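Local structure of putative surface-anchored fimbrial subunit (3HTL) at residues E3-A8 with W131-H136; S233-G238 with S278-Q283. The protein probably serves as the shaft-forming major pilin, SpaA, of a surface-anchored fimbria of Corynebacterium diphtheriae, and binds calcium. All coordinates share one frame; numbering follows the deposited sequence.

Interaction 1: residues E3-A8 with W131-H136; sequences ERTSIA and WLQDVH
Ser6 turns its OG between its own backbone N and carbonyl carbon (chi1 73°), while Asp134 holds CG beside its backbone N (chi1 -59°); the two rotations carry Ser6 OG to Asp134 OD1 as a donor at 2.5 Å, a very short hydrogen bond. The pair lies on a parallel beta ladder of the N-terminal pilin domain, in which strand 5-13 runs beside strand 131-143 and is flanked on its other edge by the antiparallel strand 88-94. The axes of 5-8 and 134-136 come within 4.7 Å at 19°, close to parallel. Ser6 serves as the pivot of the backbone pattern: its N donates to Gln133 O at 2.9 Å, and its O accepts from Val135 N. Further along, Ala8 N reaches Val135 O at 2.8 Å with an almost linear N-H...O.

Ser6, Asp134, Ala8 and His136 point to one face of the sheet, Ile7 and Val135 to the other. On the first face Ala8 CB approaches His136 ND1 obliquely at 3.5 Å; that nitrogen is hydrogen-bonded to His10, whose ring lies nearly parallel to the imidazole. At the start of the ladder, the bent side chain of Gln133 crosses Thr5 at about a right angle, with NE2 3.2 Å from Thr5 CG2. A water accepts from Gln133 NE2 and donates to Glu3 O, and a second joins Arg4 O to Asp134 OD1. A third water donates both to Ser6 OG at 2.7 Å and to Val135 O at 2.9 Å.

Interaction 2: residues S233-G238 with S278-Q283; sequences SVQLAG and SNPTAQ
The side-chain amides of Gln235 and Asn279 lie stacked, their planes 23° apart, and the two chains slide past each other in opposite directions. The overlap is offset along the chains: Gln235 OE1 sits 3.6 Å from Asn279 CB, and Gln235 CD lies 3.8 Å from Asn279 OD1. This is face-to-face van der Waals packing between flat polar groups, with no hydrogen bond from one amide to the other. Gln235 reaches it with a chain extended beyond CG, which lays its terminal amide over the backbone of the loop. There NE2 comes within 3.3 Å of Pro280 CD and 3.5 Å of Asn279 CA.

Strand 229-236, which ends at Leu236, and the loop that follows strand 268-276 meet here in the middle pilin domain, of the Cna-B-like family. Strand 188-192 pairs antiparallel with both strands and so lies between them in the sheet; past its edge the loop turns in, leaving Gln235 and Asn279 as the nearest CA pair, 6.6 Å apart.

The gap is bridged by Asn279, whose ND2 donates to Leu236 O at 2.8 Å with an N-H...O angle of 166°. The carbonyl oxygen is nearly in the amide plane of Asn279, but the donor stands above the carbonyl plane, 36° out of it. At the other end of the same amide, OD1 accepts from Phe187 N, so both polar atoms of the Asn279 side chain are engaged by backbone groups. Pro280, besides meeting Gln235, touches Thr188 and Leu294.

Overall arrangement
Interaction 1 lies in the N-terminal domain and interaction 2 in the middle one, with centres 39 Å apart and nearest atoms about 24 Å apart, so they share no elements and follow one another along the chain. The first is a partly buried strand-to-strand contact, with 429 Å² buried and half its touching residues buried; repeated backbone bonds fix its register, and three waters bridge the two segments. The second is a surface contact of 190 Å² between a strand end and a loop, where a single side-chain-to-backbone bond and an amide stack replace the ladder. Neither lies at the calcium site.

Interaction 1: residues E3-A8 with W131-H136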
loop_
_atom_site.group_PDB
_atom_site.type_symbol
_atom_site.label_atom_id
_atom_site.label_comp_id
_atom_site.label_asym_id
_atom_site.label_seq_id
_atom_site.Cartn_x
_atom_site.Cartn_y
_atom_site.Cartn_z
ATOM N N GLU A 3 -9.558 -26.751 40.528
ATOM C CA GLU A 3 -10.219 -25.446 40.214
ATOM C C GLU A 3 -9.712 -24.929 38.863
ATOM O O GLU A 3 -8.502 -24.870 38.618
ATOM C CB GLU A 3 -9.940 -24.416 41.318
ATOM C CG GLU A 3 -10.850 -24.519 42.548
ATOM C CD GLU A 3 -12.142 -23.709 42.428
ATOM O OE1 GLU A 3 -12.444 -23.188 41.330
ATOM O OE2 GLU A 3 -12.866 -23.603 43.446
ATOM N N ARG A 4 -10.641 -24.554 37.991
ATOM C CA ARG A 4 -10.281 -24.058 36.663
ATOM C C ARG A 4 -9.907 -22.581 36.765
ATOM O O ARG A 4 -10.449 -21.852 37.588
ATOM C CB ARG A 4 -11.440 -24.262 35.674
ATOM C CG ARG A 4 -11.988 -25.711 35.642
ATOM C CD ARG A 4 -10.892 -26.774 35.377
ATOM N NE ARG A 4 -10.360 -26.707 34.015
ATOM C CZ ARG A 4 -9.366 -27.466 33.541
ATOM N NH1 ARG A 4 -8.761 -28.360 34.316
ATOM N NH2 ARG A 4 -8.968 -27.331 32.280
ATOM N N THR A 5 -8.960 -22.152 35.939
ATOM C CA THR A 5 -8.513 -20.773 35.950
ATOM C C THR A 5 -8.841 -20.136 34.594
ATOM O O THR A 5 -9.270 -20.812 33.660
ATOM C CB THR A 5 -7.014 -20.686 36.263
ATOM O OG1 THR A 5 -6.259 -21.352 35.232
ATOM C CG2 THR A 5 -6.697 -21.338 37.633
ATOM N N SER A 6 -8.677 -18.823 34.516
ATOM C CA SER A 6 -8.800 -18.117 33.233
ATOM C C SER A 6 -7.800 -16.973 33.172
ATOM O O SER A 6 -7.410 -16.437 34.197
ATOM C CB SER A 6 -10.240 -17.666 32.986
ATOM O OG SER A 6 -10.642 -16.573 33.802
ATOM N N ILE A 7 -7.339 -16.643 31.959
ATOM C CA ILE A 7 -6.466 -15.489 31.742
ATOM C C ILE A 7 -7.174 -14.585 30.728
ATOM O O ILE A 7 -7.426 -15.005 29.607
ATOM C CB ILE A 7 -5.072 -15.908 31.244
ATOM C CG1 ILE A 7 -4.265 -16.573 32.381
ATOM C CG2 ILE A 7 -4.283 -14.707 30.700
ATOM C CD1 ILE A 7 -3.065 -17.366 31.868
ATOM N N ALA A 8 -7.562 -13.390 31.167
ATOM C CA ALA A 8 -8.131 -12.355 30.281
ATOM C C ALA A 8 -7.056 -11.356 29.880
ATOM O O ALA A 8 -6.475 -10.659 30.745
ATOM C CB ALA A 8 -9.302 -11.650 30.985
ATOM N N TRP A 131 -7.926 -16.804 46.664
ATOM C CA TRP A 131 -7.299 -17.028 45.373
ATOM C C TRP A 131 -8.023 -16.268 44.281
ATOM O O TRP A 131 -9.206 -16.017 44.361
ATOM C CB TRP A 131 -7.272 -18.532 45.059
ATOM C CG TRP A 131 -6.318 -19.289 45.920
ATOM C CD1 TRP A 131 -6.607 -19.970 47.075
ATOM C CD2 TRP A 131 -4.912 -19.455 45.699
ATOM N NE1 TRP A 131 -5.460 -20.551 47.572
ATOM C CE2 TRP A 131 -4.410 -20.248 46.756
ATOM C CE3 TRP A 131 -4.026 -18.999 44.716
ATOM C CZ2 TRP A 131 -3.061 -20.604 46.850
ATOM C CZ3 TRP A 131 -2.692 -19.360 44.804
ATOM C CH2 TRP A 131 -2.221 -20.153 45.872
ATOM N N LEU A 132 -7.280 -15.883 43.262
ATOM C CA LEU A 132 -7.848 -15.240 42.077
ATOM C C LEU A 132 -7.728 -16.297 40.976
ATOM O O LEU A 132 -6.620 -16.609 40.541
ATOM C CB LEU A 132 -7.025 -14.005 41.747
ATOM C CG LEU A 132 -7.645 -12.747 41.169
ATOM C CD1 LEU A 132 -8.479 -12.010 42.228
ATOM C CD2 LEU A 132 -6.470 -11.894 40.695
ATOM N N GLN A 133 -8.854 -16.877 40.568
ATOM C CA GLN A 133 -8.845 -17.908 39.522
ATOM C C GLN A 133 -8.931 -17.247 38.146
ATOM O O GLN A 133 -8.380 -17.760 37.186
ATOM C CB GLN A 133 -10.010 -18.891 39.688
ATOM C CG GLN A 133 -10.104 -19.574 41.078
ATOM C CD GLN A 133 -8.902 -20.458 41.394
ATOM O OE1 GLN A 133 -8.520 -20.634 42.562
ATOM N NE2 GLN A 133 -8.307 -21.030 40.360
ATOM N N ASP A 134 -9.629 -16.113 38.071
ATOM C CA ASP A 134 -9.740 -15.350 36.828
ATOM C C ASP A 134 -8.771 -14.158 36.845
ATOM O O ASP A 134 -9.007 -13.144 37.535
ATOM C CB ASP A 134 -11.183 -14.918 36.637
ATOM C CG ASP A 134 -12.142 -16.101 36.589
ATOM O OD1 ASP A 134 -11.838 -17.123 35.908
ATOM O OD2 ASP A 134 -13.214 -16.008 37.234
ATOM N N VAL A 135 -7.680 -14.297 36.091
ATOM C CA VAL A 135 -6.561 -13.369 36.126
ATOM C C VAL A 135 -6.726 -12.441 34.931
ATOM O O VAL A 135 -7.259 -12.859 33.894
ATOM C CB VAL A 135 -5.175 -14.134 36.096
ATOM C CG1 VAL A 135 -4.022 -13.229 35.771
ATOM C CG2 VAL A 135 -4.926 -14.820 37.444
ATOM N N HIS A 136 -6.315 -11.191 35.128
ATOM C CA HIS A 136 -6.285 -10.162 34.073
ATOM C C HIS A 136 -4.863 -9.614 33.858
ATOM O O HIS A 136 -4.141 -9.273 34.830
ATOM C CB HIS A 136 -7.225 -9.009 34.440
ATOM C CG HIS A 136 -8.655 -9.413 34.581
ATOM N ND1 HIS A 136 -9.560 -9.313 33.549
ATOM C CD2 HIS A 136 -9.324 -9.971 35.615
ATOM C CE1 HIS A 136 -10.731 -9.765 33.949
ATOM N NE2 HIS A 136 -10.616 -10.166 35.201
HETATM O O HOH W 1 -6.873 -23.425 40.787
HETATM O O HOH W 2 -12.063 -19.991 36.098
HETATM O O HOH W 3 -9.849 -14.012 33.531
#

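Interaction 2: residues S233-G238 with S278-Q283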
loop_
_atom_site.group_PDB
_atom_site.type_symbol
_atom_site.label_atom_id
_atom_site.label_comp_id
_atom_site.label_asym_id
_atom_site.label_seq_id
_atom_site.Cartn_x
_atom_site.Cartn_y
_atom_site.Cartn_z
ATOM N N SER A 233 10.087 -4.249 -2.240
ATOM C CA SER A 233 10.282 -4.344 -0.797
ATOM C C SER A 233 11.510 -3.548 -0.336
ATOM O O SER A 233 12.601 -3.677 -0.918
ATOM C CB SER A 233 10.505 -5.800 -0.442
ATOM O OG SER A 233 10.550 -5.986 0.963
ATOM N N VAL A 234 11.326 -2.734 0.701
ATOM C CA VAL A 234 12.447 -2.022 1.362
ATOM C C VAL A 234 12.460 -2.433 2.832
ATOM O O VAL A 234 11.457 -2.284 3.513
ATOM C CB VAL A 234 12.299 -0.520 1.228
ATOM C CG1 VAL A 234 13.341 0.201 2.083
ATOM C CG2 VAL A 234 12.362 -0.097 -0.247
ATOM N N GLN A 235 13.580 -2.998 3.318
ATOM C CA GLN A 235 13.659 -3.512 4.672
ATOM C C GLN A 235 14.834 -2.870 5.390
ATOM O O GLN A 235 15.931 -2.755 4.817
ATOM C CB GLN A 235 13.924 -5.017 4.739
ATOM C CG GLN A 235 12.865 -5.914 4.254
ATOM C CD GLN A 235 12.932 -7.269 4.914
ATOM O OE1 GLN A 235 14.005 -7.733 5.364
ATOM N NE2 GLN A 235 11.786 -7.907 5.007
ATOM N N LEU A 236 14.594 -2.455 6.624
ATOM C CA LEU A 236 15.647 -1.873 7.445
ATOM C C LEU A 236 16.278 -2.944 8.322
ATOM O O LEU A 236 15.586 -3.659 9.010
ATOM C CB LEU A 236 15.091 -0.751 8.318
ATOM C CG LEU A 236 14.999 0.636 7.707
ATOM C CD1 LEU A 236 14.484 0.588 6.339
ATOM C CD2 LEU A 236 14.145 1.581 8.584
ATOM N N ALA A 237 17.605 -3.003 8.324
ATOM C CA ALA A 237 18.326 -3.916 9.223
ATOM C C ALA A 237 19.575 -3.217 9.800
ATOM O O ALA A 237 19.718 -2.000 9.674
ATOM C CB ALA A 237 18.699 -5.182 8.478
ATOM N N GLY A 238 20.472 -3.978 10.431
ATOM C CA GLY A 238 21.763 -3.422 10.886
ATOM C C GLY A 238 21.600 -2.310 11.912
ATOM O O GLY A 238 20.658 -2.336 12.719
ATOM N N SER A 278 8.394 -5.761 10.975
ATOM C CA SER A 278 9.009 -7.091 11.017
ATOM C C SER A 278 9.724 -7.292 9.697
ATOM O O SER A 278 9.406 -6.627 8.720
ATOM C CB SER A 278 7.972 -8.185 11.202
ATOM O OG SER A 278 8.627 -9.452 11.386
ATOM N N ASN A 279 10.691 -8.206 9.669
ATOM C CA ASN A 279 11.509 -8.424 8.489
ATOM C C ASN A 279 11.355 -9.895 8.116
ATOM O O ASN A 279 12.163 -10.723 8.543
ATOM C CB ASN A 279 12.992 -8.085 8.760
ATOM C CG ASN A 279 13.282 -6.585 8.759
ATOM O OD1 ASN A 279 12.436 -5.761 8.390
ATOM N ND2 ASN A 279 14.504 -6.221 9.169
ATOM N N PRO A 280 10.300 -10.228 7.345
ATOM C CA PRO A 280 10.051 -11.636 7.033
ATOM C C PRO A 280 11.198 -12.269 6.274
ATOM O O PRO A 280 11.798 -11.636 5.418
ATOM C CB PRO A 280 8.810 -11.596 6.139
ATOM C CG PRO A 280 8.194 -10.242 6.385
ATOM C CD PRO A 280 9.334 -9.340 6.676
ATOM N N THR A 281 11.463 -13.523 6.603
ATOM C CA THR A 281 12.458 -14.345 5.911
ATOM C C THR A 281 11.953 -14.829 4.538
ATOM O O THR A 281 12.753 -15.014 3.620
ATOM C CB THR A 281 12.842 -15.567 6.790
ATOM O OG1 THR A 281 11.667 -16.310 7.151
ATOM C CG2 THR A 281 13.556 -15.122 8.065
ATOM N N ALA A 282 10.636 -15.055 4.421
ATOM C CA ALA A 282 9.980 -15.420 3.158
ATOM C C ALA A 282 9.571 -14.143 2.408
ATOM O O ALA A 282 9.334 -13.116 3.033
ATOM C CB ALA A 282 8.736 -16.294 3.441
ATOM N N GLN A 283 9.493 -14.193 1.081
ATOM C CA GLN A 283 9.142 -12.991 0.316
ATOM C C GLN A 283 7.670 -12.647 0.587
ATOM O O GLN A 283 6.764 -13.426 0.279
ATOM C CB GLN A 283 9.444 -13.168 -1.166
ATOM C CG GLN A 283 10.937 -12.983 -1.464
ATOM C CD GLN A 283 11.304 -13.340 -2.881
ATOM O OE1 GLN A 283 10.677 -14.197 -3.488
ATOM N NE2 GLN A 283 12.334 -12.694 -3.415
#